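Local structure of phospholipase C-beta (PLC-beta) (Sepia officinalis, 3QR0) at residues H338-L342 with I380-G384; Y356-L360 with A399-A404; V412-N418 with K465-N470. The protein is a calcium-binding, multidomain phospholipase C-beta, joining PH, EF-hand-like, TIM-barrel and C2 domains in one chain. All blocks are in the same frame, centred on the assembly; numbering follows the deposited sequence.

Contact 1. Residues H338-L342 with I380-G384; sequences HNTYL and IITHG. With CA (calcium ion), chain B.
The ring of Tyr-341 lies against the backbone of 381-383, with the methyl CG2 of Ile-381 coming in obliquely at its root, 3.4 Å from CG. Farther along, Thr-382 N sits over one face of the ring, and the hydroxyl reaches His-383, its OH 3.4 Å from CB. That hydroxyl makes no hydrogen bond to 380-384; its partner is Asp-370. A chi1 of 57°, with CG between the backbone N and the carbonyl carbon, turns the Tyr-341 ring toward Ile-381 and Thr-382. Next to it the side chains of Asn-339 and His-383 cross at about a right angle, with amide and ring planes 60° apart, and ND2 hangs over the ring centre, 4.2 Å from NE2.

This is the calcium site of the TIM-barrel X domain: Asn-339 OD1 binds the calcium ion at 2.3 Å, together with Glu-368, Asp-370 and Glu-417. ND2 of the same amide donates to water 2, itself a calcium ligand, and to the side-chain OE1 of Gln-346, so both ends of the group are held and its rotation is fixed. His-383 ND1 bonds the backbone O of Gln-346. His-338 NE2 hydrogen-bonds water 1 at 2.8 Å, and that water lies 2.4 Å from the calcium ion.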
loop_
_atom_site.group_PDB
_atom_site.type_symbol
_atom_site.label_atom_id
_atom_site.label_comp_id
_atom_site.label_asym_id
_atom_site.label_seq_id
_atom_site.Cartn_x
_atom_site.Cartn_y
_atom_site.Cartn_z
ATOM N N HIS A 338 0.105 -15.480 -0.219
ATOM C CA HIS A 338 -0.182 -16.907 0.015
ATOM C C HIS A 338 -1.513 -17.336 -0.629
ATOM O O HIS A 338 -2.479 -16.565 -0.613
ATOM C CB HIS A 338 -0.259 -17.188 1.524
ATOM C CG HIS A 338 -0.749 -18.566 1.859
ATOM N ND1 HIS A 338 -1.964 -18.801 2.464
ATOM C CD2 HIS A 338 -0.186 -19.781 1.663
ATOM C CE1 HIS A 338 -2.128 -20.103 2.629
ATOM N NE2 HIS A 338 -1.063 -20.720 2.150
ATOM N N ASN A 339 -1.569 -18.581 -1.131
ATOM C CA ASN A 339 -2.751 -19.144 -1.840
ATOM C C ASN A 339 -3.504 -18.029 -2.553
ATOM O O ASN A 339 -4.670 -17.735 -2.260
ATOM C CB ASN A 339 -3.689 -19.934 -0.897
ATOM C CG ASN A 339 -3.184 -21.352 -0.574
ATOM O OD1 ASN A 339 -2.194 -21.831 -1.135
ATOM N ND2 ASN A 339 -3.884 -22.028 0.336
ATOM N N THR A 340 -2.794 -17.417 -3.489
ATOM C CA THR A 340 -3.192 -16.174 -4.139
ATOM C C THR A 340 -4.537 -16.284 -4.850
ATOM O O THR A 340 -5.301 -15.315 -4.907
ATOM C CB THR A 340 -2.112 -15.770 -5.166
ATOM O OG1 THR A 340 -0.823 -15.826 -4.541
ATOM C CG2 THR A 340 -2.364 -14.365 -5.721
ATOM N N TYR A 341 -4.810 -17.473 -5.384
ATOM C CA TYR A 341 -6.059 -17.780 -6.084
ATOM C C TYR A 341 -7.335 -17.621 -5.244
ATOM O O TYR A 341 -8.412 -17.438 -5.803
ATOM C CB TYR A 341 -6.002 -19.204 -6.691
ATOM C CG TYR A 341 -5.737 -20.297 -5.677
ATOM C CD1 TYR A 341 -6.790 -20.978 -5.072
ATOM C CD2 TYR A 341 -4.435 -20.649 -5.323
ATOM C CE1 TYR A 341 -6.559 -21.973 -4.138
ATOM C CE2 TYR A 341 -4.194 -21.633 -4.387
ATOM C CZ TYR A 341 -5.263 -22.299 -3.798
ATOM O OH TYR A 341 -5.037 -23.279 -2.867
ATOM N N LEU A 342 -7.221 -17.684 -3.916
ATOM C CA LEU A 342 -8.391 -17.611 -3.035
ATOM C C LEU A 342 -8.808 -16.171 -2.732
ATOM O O LEU A 342 -7.976 -15.333 -2.368
ATOM C CB LEU A 342 -8.123 -18.362 -1.724
ATOM C CG LEU A 342 -7.908 -19.869 -1.873
ATOM C CD1 LEU A 342 -7.508 -20.496 -0.541
ATOM C CD2 LEU A 342 -9.149 -20.557 -2.452
ATOM N N ILE A 380 -5.752 -27.360 -13.370
ATOM C CA ILE A 380 -6.544 -26.352 -12.686
ATOM C C ILE A 380 -5.808 -25.862 -11.458
ATOM O O ILE A 380 -4.837 -26.477 -11.016
ATOM C CB ILE A 380 -7.919 -26.902 -12.252
ATOM C CG1 ILE A 380 -7.751 -28.045 -11.241
ATOM C CG2 ILE A 380 -8.718 -27.352 -13.473
ATOM C CD1 ILE A 380 -9.047 -28.614 -10.739
ATOM N N ILE A 381 -6.279 -24.743 -10.925
ATOM C CA ILE A 381 -5.794 -24.202 -9.659
ATOM C C ILE A 381 -6.937 -24.185 -8.658
ATOM O O ILE A 381 -8.034 -23.707 -8.961
ATOM C CB ILE A 381 -5.224 -22.787 -9.834
ATOM C CG1 ILE A 381 -3.912 -22.851 -10.621
ATOM C CG2 ILE A 381 -5.001 -22.109 -8.470
ATOM C CD1 ILE A 381 -3.318 -21.483 -10.957
ATOM N N THR A 382 -6.678 -24.722 -7.469
ATOM C CA THR A 382 -7.673 -24.774 -6.405
ATOM C C THR A 382 -7.005 -25.203 -5.101
ATOM O O THR A 382 -5.832 -25.591 -5.098
ATOM C CB THR A 382 -8.829 -25.762 -6.745
ATOM O OG1 THR A 382 -9.918 -25.564 -5.833
ATOM C CG2 THR A 382 -8.365 -27.220 -6.678
ATOM N N HIS A 383 -7.748 -25.126 -4.000
ATOM C CA HIS A 383 -7.277 -25.664 -2.726
ATOM C C HIS A 383 -7.758 -27.107 -2.628
ATOM O O HIS A 383 -8.952 -27.367 -2.463
ATOM C CB HIS A 383 -7.786 -24.823 -1.545
ATOM C CG HIS A 383 -7.045 -25.062 -0.263
ATOM N ND1 HIS A 383 -7.456 -24.534 0.943
ATOM C CD2 HIS A 383 -5.917 -25.767 0.002
ATOM C CE1 HIS A 383 -6.616 -24.903 1.895
ATOM N NE2 HIS A 383 -5.672 -25.652 1.352
ATOM N N GLY A 384 -6.824 -28.045 -2.755
ATOM C CA GLY A 384 -7.155 -29.463 -2.806
ATOM C C GLY A 384 -7.883 -29.997 -1.584
ATOM O O GLY A 384 -7.626 -29.567 -0.460
HETATM CA CA CA B . -0.947 -23.736 -1.214
HETATM O O HOH W 1 -0.355 -23.243 1.096
HETATM O O HOH W 2 -2.406 -24.897 0.388
#

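Contact 2. Residues Y356-L360 with A399-A404; sequences YRQVL and AIAESA
Arg-357 reaches across from one helix to the next and meets Glu-402, while Leu-360, three residues farther along the helix, packs on Ile-400. Helices 354-361 and 393-403 belong to the outer layer of the TIM-barrel X domain, and here they run roughly parallel, their local axes 8.7 Å apart and inclined at 30°. The salt bridge uses NE of Arg-357 as donor to OE1 of Glu-402, at 2.9 Å. It is bent, 140° at the hydrogen, and OE1 is approached from above the carboxylate plane. The same OE1 accepts a second bond, from water 3, which in turn accepts from NH2 of Arg-357; the water lies in the guanidinium plane and closes a small ring with the direct bridge. NH1 is taken by Glu-354 in a further salt bridge, so all three guanidinium nitrogens have acceptors. One face of this flat group rests on the methyl of Ala-399, CB being 3.8 Å from CZ. The chain is extended from CG to NE, which carries it past Ser-403, whose OG touches CG.

Deeper in, the partners become apolar. Leu-360 CD1 rests on the backbone of Ile-400, and CD1 of that isoleucine meets the Tyr-356 ring obliquely; the phenol OH bonds to the carbonyl of Glu-368 on strand 366-372. Farther along, beside Ala-404, two carbonyls share one solvent molecule: water 4 donates to Leu-360 O and to Ser-403 O, each at 2.8 Å.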
loop_
_atom_site.group_PDB
_atom_site.type_symbol
_atom_site.label_atom_id
_atom_site.label_comp_id
_atom_site.label_asym_id
_atom_site.label_seq_id
_atom_site.Cartn_x
_atom_site.Cartn_y
_atom_site.Cartn_z
ATOM N N TYR A 356 -5.250 -12.582 -9.295
ATOM C CA TYR A 356 -3.830 -12.538 -9.667
ATOM C C TYR A 356 -3.426 -11.181 -10.230
ATOM O O TYR A 356 -2.371 -10.652 -9.889
ATOM C CB TYR A 356 -3.463 -13.657 -10.647
ATOM C CG TYR A 356 -3.310 -14.994 -9.965
ATOM C CD1 TYR A 356 -2.082 -15.399 -9.440
ATOM C CD2 TYR A 356 -4.400 -15.845 -9.824
ATOM C CE1 TYR A 356 -1.948 -16.625 -8.797
ATOM C CE2 TYR A 356 -4.275 -17.070 -9.191
ATOM C CZ TYR A 356 -3.057 -17.454 -8.677
ATOM O OH TYR A 356 -2.959 -18.672 -8.048
ATOM N N ARG A 357 -4.274 -10.610 -11.082
ATOM C CA ARG A 357 -4.020 -9.281 -11.615
ATOM C C ARG A 357 -4.022 -8.282 -10.457
ATOM O O ARG A 357 -3.115 -7.471 -10.337
ATOM C CB ARG A 357 -5.073 -8.894 -12.661
ATOM C CG ARG A 357 -5.130 -9.812 -13.863
ATOM C CD ARG A 357 -6.019 -9.263 -14.972
ATOM N NE ARG A 357 -6.173 -10.237 -16.051
ATOM C CZ ARG A 357 -7.129 -11.168 -16.139
ATOM N NH1 ARG A 357 -8.088 -11.276 -15.227
ATOM N NH2 ARG A 357 -7.135 -11.996 -17.172
ATOM N N GLN A 358 -5.024 -8.366 -9.579
ATOM C CA GLN A 358 -5.143 -7.396 -8.486
ATOM C C GLN A 358 -3.966 -7.449 -7.519
ATOM O O GLN A 358 -3.484 -6.405 -7.076
ATOM C CB GLN A 358 -6.462 -7.566 -7.722
ATOM C CG GLN A 358 -7.698 -7.207 -8.534
ATOM C CD GLN A 358 -7.665 -5.792 -9.075
ATOM O OE1 GLN A 358 -7.305 -4.852 -8.365
ATOM N NE2 GLN A 358 -8.053 -5.630 -10.340
ATOM N N VAL A 359 -3.505 -8.653 -7.190
ATOM C CA VAL A 359 -2.370 -8.804 -6.274
ATOM C C VAL A 359 -1.082 -8.234 -6.880
ATOM O O VAL A 359 -0.323 -7.530 -6.196
ATOM C CB VAL A 359 -2.198 -10.280 -5.832
ATOM C CG1 VAL A 359 -0.873 -10.489 -5.114
ATOM C CG2 VAL A 359 -3.367 -10.685 -4.934
ATOM N N LEU A 360 -0.860 -8.493 -8.170
ATOM C CA LEU A 360 0.312 -7.959 -8.871
ATOM C C LEU A 360 0.270 -6.430 -8.979
ATOM O O LEU A 360 1.310 -5.771 -8.988
ATOM C CB LEU A 360 0.449 -8.598 -10.258
ATOM C CG LEU A 360 0.957 -10.047 -10.244
ATOM C CD1 LEU A 360 0.674 -10.745 -11.563
ATOM C CD2 LEU A 360 2.450 -10.090 -9.918
ATOM N N ALA A 399 -3.116 -14.192 -17.108
ATOM C CA ALA A 399 -3.404 -13.076 -16.195
ATOM C C ALA A 399 -2.120 -12.523 -15.579
ATOM O O ALA A 399 -1.897 -11.304 -15.556
ATOM C CB ALA A 399 -4.360 -13.526 -15.086
ATOM N N ILE A 400 -1.272 -13.423 -15.091
ATOM C CA ILE A 400 0.023 -13.039 -14.538
ATOM C C ILE A 400 0.873 -12.316 -15.591
ATOM O O ILE A 400 1.472 -11.274 -15.310
ATOM C CB ILE A 400 0.791 -14.265 -13.972
ATOM C CG1 ILE A 400 0.078 -14.808 -12.724
ATOM C CG2 ILE A 400 2.226 -13.884 -13.616
ATOM C CD1 ILE A 400 0.554 -16.171 -12.262
ATOM N N ALA A 401 0.899 -12.861 -16.806
ATOM C CA ALA A 401 1.682 -12.278 -17.893
ATOM C C ALA A 401 1.225 -10.850 -18.216
ATOM O O ALA A 401 2.048 -9.991 -18.520
ATOM C CB ALA A 401 1.615 -13.169 -19.139
ATOM N N GLU A 402 -0.079 -10.598 -18.130
ATOM C CA GLU A 402 -0.624 -9.258 -18.354
ATOM C C GLU A 402 -0.176 -8.236 -17.299
ATOM O O GLU A 402 0.244 -7.128 -17.637
ATOM C CB GLU A 402 -2.161 -9.306 -18.389
ATOM C CG GLU A 402 -2.822 -7.951 -18.629
ATOM C CD GLU A 402 -4.322 -7.947 -18.400
ATOM O OE1 GLU A 402 -4.950 -9.032 -18.356
ATOM O OE2 GLU A 402 -4.873 -6.832 -18.275
ATOM N N SER A 403 -0.275 -8.605 -16.026
ATOM C CA SER A 403 -0.195 -7.633 -14.932
ATOM C C SER A 403 1.150 -7.598 -14.206
ATOM O O SER A 403 1.413 -6.671 -13.444
ATOM C CB SER A 403 -1.314 -7.913 -13.927
ATOM O OG SER A 403 -2.578 -7.887 -14.573
ATOM N N ALA A 404 2.002 -8.590 -14.459
ATOM C CA ALA A 404 3.234 -8.794 -13.685
ATOM C C ALA A 404 4.095 -7.548 -13.508
ATOM O O ALA A 404 4.614 -7.306 -12.421
ATOM C CB ALA A 404 4.068 -9.906 -14.317
HETATM O O HOH W 3 -4.762 -11.565 -19.103
HETATM O O HOH W 4 2.176 -4.898 -11.475
#

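Contact 3. Residues V412-N418 with K465-N470; sequences VILSFEN and KILIKN. With CA (calcium ion), chain B.
The Phe-416 ring is met obliquely by Ile-468, whose CG2 lies 3.9 Å from CD2, and by the amide of Asn-470, which is turned 76° from the ring and sets its OD1 close to the Phe-416 CB. Leu-414 O, two residues earlier in the same strand, lies at the ring edge and in plane. Asn-470 OD1 also accepts from Asn-418 ND2 at 3.1 Å, the two amide planes 69° apart and the donor tilted out of the acceptor's carbonyl plane. Asn-418 OD1 is bound in turn by the backbone N of Cys-420, which fixes the flip of the amide.

Between the strands the backbone bonds follow the parallel pattern, alternating from Val-412 N to Lys-465 O through to Phe-416 N and Lys-469 O. The straightest, from Leu-467 N to Val-412 O, is nearly linear. Leu-414 packs on the same face as Ile-466 and Ile-468, its CD1 3.6 Å from Ile-466 CG2; Phe-436 of helix 422-436 covers Leu-414 and Ile-466. The other face carries Ile-413, Leu-467, Ser-415 and Lys-469. There the lysine chain bends at its last torsion, chi4 -61°, and brings NZ to Ser-415 OG at 3.0 Å. NZ also donates to water 5, which gives its own hydrogens to Phe-416 O and Lys-469 O.

Near the C-terminal end of its strand, Glu-417 points away from 465-470, on the side of Ser-415, and binds the calcium ion through OE1 at 2.4 Å. Parallel neighbouring strands with the site at their C-terminal ends are the TIM-barrel pattern; here that site holds the calcium ion.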
loop_
_atom_site.group_PDB
_atom_site.type_symbol
_atom_site.label_atom_id
_atom_site.label_comp_id
_atom_site.label_asym_id
_atom_site.label_seq_id
_atom_site.Cartn_x
_atom_site.Cartn_y
_atom_site.Cartn_z
ATOM N N VAL A 412 9.354 -11.268 -10.478
ATOM C CA VAL A 412 8.241 -11.965 -9.868
ATOM C C VAL A 412 8.661 -13.403 -9.626
ATOM O O VAL A 412 9.371 -13.990 -10.434
ATOM C CB VAL A 412 6.985 -11.889 -10.761
ATOM C CG1 VAL A 412 5.929 -12.929 -10.342
ATOM C CG2 VAL A 412 6.409 -10.479 -10.724
ATOM N N ILE A 413 8.256 -13.950 -8.489
ATOM C CA ILE A 413 8.522 -15.345 -8.160
ATOM C C ILE A 413 7.182 -16.065 -8.041
ATOM O O ILE A 413 6.297 -15.630 -7.305
ATOM C CB ILE A 413 9.316 -15.473 -6.840
ATOM C CG1 ILE A 413 10.688 -14.802 -6.971
ATOM C CG2 ILE A 413 9.494 -16.945 -6.469
ATOM C CD1 ILE A 413 11.376 -14.487 -5.621
ATOM N N LEU A 414 7.025 -17.155 -8.783
ATOM C CA LEU A 414 5.808 -17.952 -8.718
ATOM C C LEU A 414 6.079 -19.218 -7.926
ATOM O O LEU A 414 6.885 -20.052 -8.329
ATOM C CB LEU A 414 5.310 -18.307 -10.116
ATOM C CG LEU A 414 5.074 -17.131 -11.067
ATOM C CD1 LEU A 414 4.539 -17.640 -12.395
ATOM C CD2 LEU A 414 4.123 -16.111 -10.460
ATOM N N SER A 415 5.405 -19.341 -6.790
ATOM C CA SER A 415 5.522 -20.504 -5.925
ATOM C C SER A 415 4.503 -21.547 -6.377
ATOM O O SER A 415 3.294 -21.379 -6.174
ATOM C CB SER A 415 5.296 -20.105 -4.460
ATOM O OG SER A 415 5.356 -21.234 -3.602
ATOM N N PHE A 416 5.001 -22.603 -7.019
ATOM C CA PHE A 416 4.177 -23.720 -7.459
ATOM C C PHE A 416 4.062 -24.765 -6.351
ATOM O O PHE A 416 5.063 -25.267 -5.850
ATOM C CB PHE A 416 4.770 -24.387 -8.705
ATOM C CG PHE A 416 4.458 -23.673 -9.995
ATOM C CD1 PHE A 416 3.773 -24.320 -11.012
ATOM C CD2 PHE A 416 4.853 -22.356 -10.194
ATOM C CE1 PHE A 416 3.485 -23.662 -12.215
ATOM C CE2 PHE A 416 4.567 -21.691 -11.384
ATOM C CZ PHE A 416 3.885 -22.347 -12.395
ATOM N N GLU A 417 2.834 -25.080 -5.966
ATOM C CA GLU A 417 2.564 -26.266 -5.171
ATOM C C GLU A 417 1.976 -27.257 -6.166
ATOM O O GLU A 417 0.813 -27.159 -6.552
ATOM C CB GLU A 417 1.595 -25.955 -4.038
ATOM C CG GLU A 417 1.513 -27.034 -2.989
ATOM C CD GLU A 417 0.353 -26.817 -2.038
ATOM O OE1 GLU A 417 0.300 -25.747 -1.396
ATOM O OE2 GLU A 417 -0.505 -27.717 -1.939
ATOM N N ASN A 418 2.812 -28.192 -6.601
ATOM C CA ASN A 418 2.531 -29.009 -7.775
ATOM C C ASN A 418 1.969 -30.382 -7.407
ATOM O O ASN A 418 2.653 -31.185 -6.784
ATOM C CB ASN A 418 3.835 -29.160 -8.558
ATOM C CG ASN A 418 3.620 -29.548 -9.995
ATOM O OD1 ASN A 418 2.590 -30.119 -10.360
ATOM N ND2 ASN A 418 4.616 -29.258 -10.830
ATOM N N LYS A 465 11.560 -10.205 -15.213
ATOM C CA LYS A 465 11.680 -11.660 -15.280
ATOM C C LYS A 465 10.781 -12.346 -14.254
ATOM O O LYS A 465 10.588 -11.844 -13.140
ATOM C CB LYS A 465 13.130 -12.106 -15.077
ATOM C CG LYS A 465 14.114 -11.576 -16.123
ATOM C CD LYS A 465 13.860 -12.182 -17.490
ATOM C CE LYS A 465 14.759 -11.579 -18.555
ATOM N NZ LYS A 465 14.285 -11.979 -19.902
ATOM N N ILE A 466 10.223 -13.483 -14.663
ATOM C CA ILE A 466 9.383 -14.323 -13.820
ATOM C C ILE A 466 10.179 -15.580 -13.499
ATOM O O ILE A 466 10.657 -16.268 -14.409
ATOM C CB ILE A 466 8.073 -14.704 -14.540
ATOM C CG1 ILE A 466 7.191 -13.463 -14.721
ATOM C CG2 ILE A 466 7.313 -15.791 -13.755
ATOM C CD1 ILE A 466 6.132 -13.613 -15.802
ATOM N N LEU A 467 10.359 -15.847 -12.207
ATOM C CA LEU A 467 11.082 -17.028 -11.748
ATOM C C LEU A 467 10.107 -18.074 -11.238
ATOM O O LEU A 467 9.094 -17.739 -10.611
ATOM C CB LEU A 467 12.085 -16.671 -10.649
ATOM C CG LEU A 467 13.336 -15.942 -11.138
ATOM C CD1 LEU A 467 13.050 -14.463 -11.279
ATOM C CD2 LEU A 467 14.510 -16.179 -10.186
ATOM N N ILE A 468 10.417 -19.334 -11.521
ATOM C CA ILE A 468 9.577 -20.449 -11.120
ATOM C C ILE A 468 10.194 -21.167 -9.936
ATOM O O ILE A 468 11.325 -21.645 -10.019
ATOM C CB ILE A 468 9.402 -21.492 -12.250
ATOM C CG1 ILE A 468 8.901 -20.827 -13.535
ATOM C CG2 ILE A 468 8.433 -22.589 -11.802
ATOM C CD1 ILE A 468 7.587 -20.098 -13.382
ATOM N N LYS A 469 9.430 -21.247 -8.850
ATOM C CA LYS A 469 9.796 -22.026 -7.674
ATOM C C LYS A 469 8.996 -23.325 -7.705
ATOM O O LYS A 469 7.777 -23.329 -7.504
ATOM C CB LYS A 469 9.511 -21.234 -6.396
ATOM C CG LYS A 469 9.610 -22.036 -5.099
ATOM C CD LYS A 469 9.102 -21.228 -3.912
ATOM C CE LYS A 469 8.728 -22.118 -2.734
ATOM N NZ LYS A 469 7.623 -23.087 -3.050
ATOM N N ASN A 470 9.697 -24.420 -7.977
ATOM C CA ASN A 470 9.106 -25.748 -8.073
ATOM C C ASN A 470 10.188 -26.771 -7.778
ATOM O O ASN A 470 11.371 -26.504 -7.998
ATOM C CB ASN A 470 8.535 -25.971 -9.474
ATOM C CG ASN A 470 7.665 -27.215 -9.572
ATOM O OD1 ASN A 470 6.444 -27.139 -9.439
ATOM N ND2 ASN A 470 8.288 -28.365 -9.814
HETATM CA CA CA B . -0.947 -23.736 -1.214
HETATM O O HOH W 5 7.438 -25.024 -4.998
HETATM O O HOH W 2 -2.406 -24.897 0.388
HETATM O O HOH W 1 -0.355 -23.243 1.096
#

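All three contacts are buried and lie within the X domain, but they belong to different layers of the barrel. Contact 3 is strand pairing, dominated by backbone hydrogen bonds; contact 2 is helix packing outside those strands, apolar within and charged toward strand 70-75; contact 1 sets the 338-342 loop against the end of strand 380-381 and the turn after it, with no direct hydrogen bond across. Contacts 1 and 3 share the calcium ion and two of its waters, each supplying one protein ligand. Contact 2 touches both: Tyr-356 OH lies 3.4 Å from Tyr-341 CB, and Ile-400 and Leu-360 press on Leu-414 and Val-412. Helix 393-403 is followed in the chain by strand 412-418.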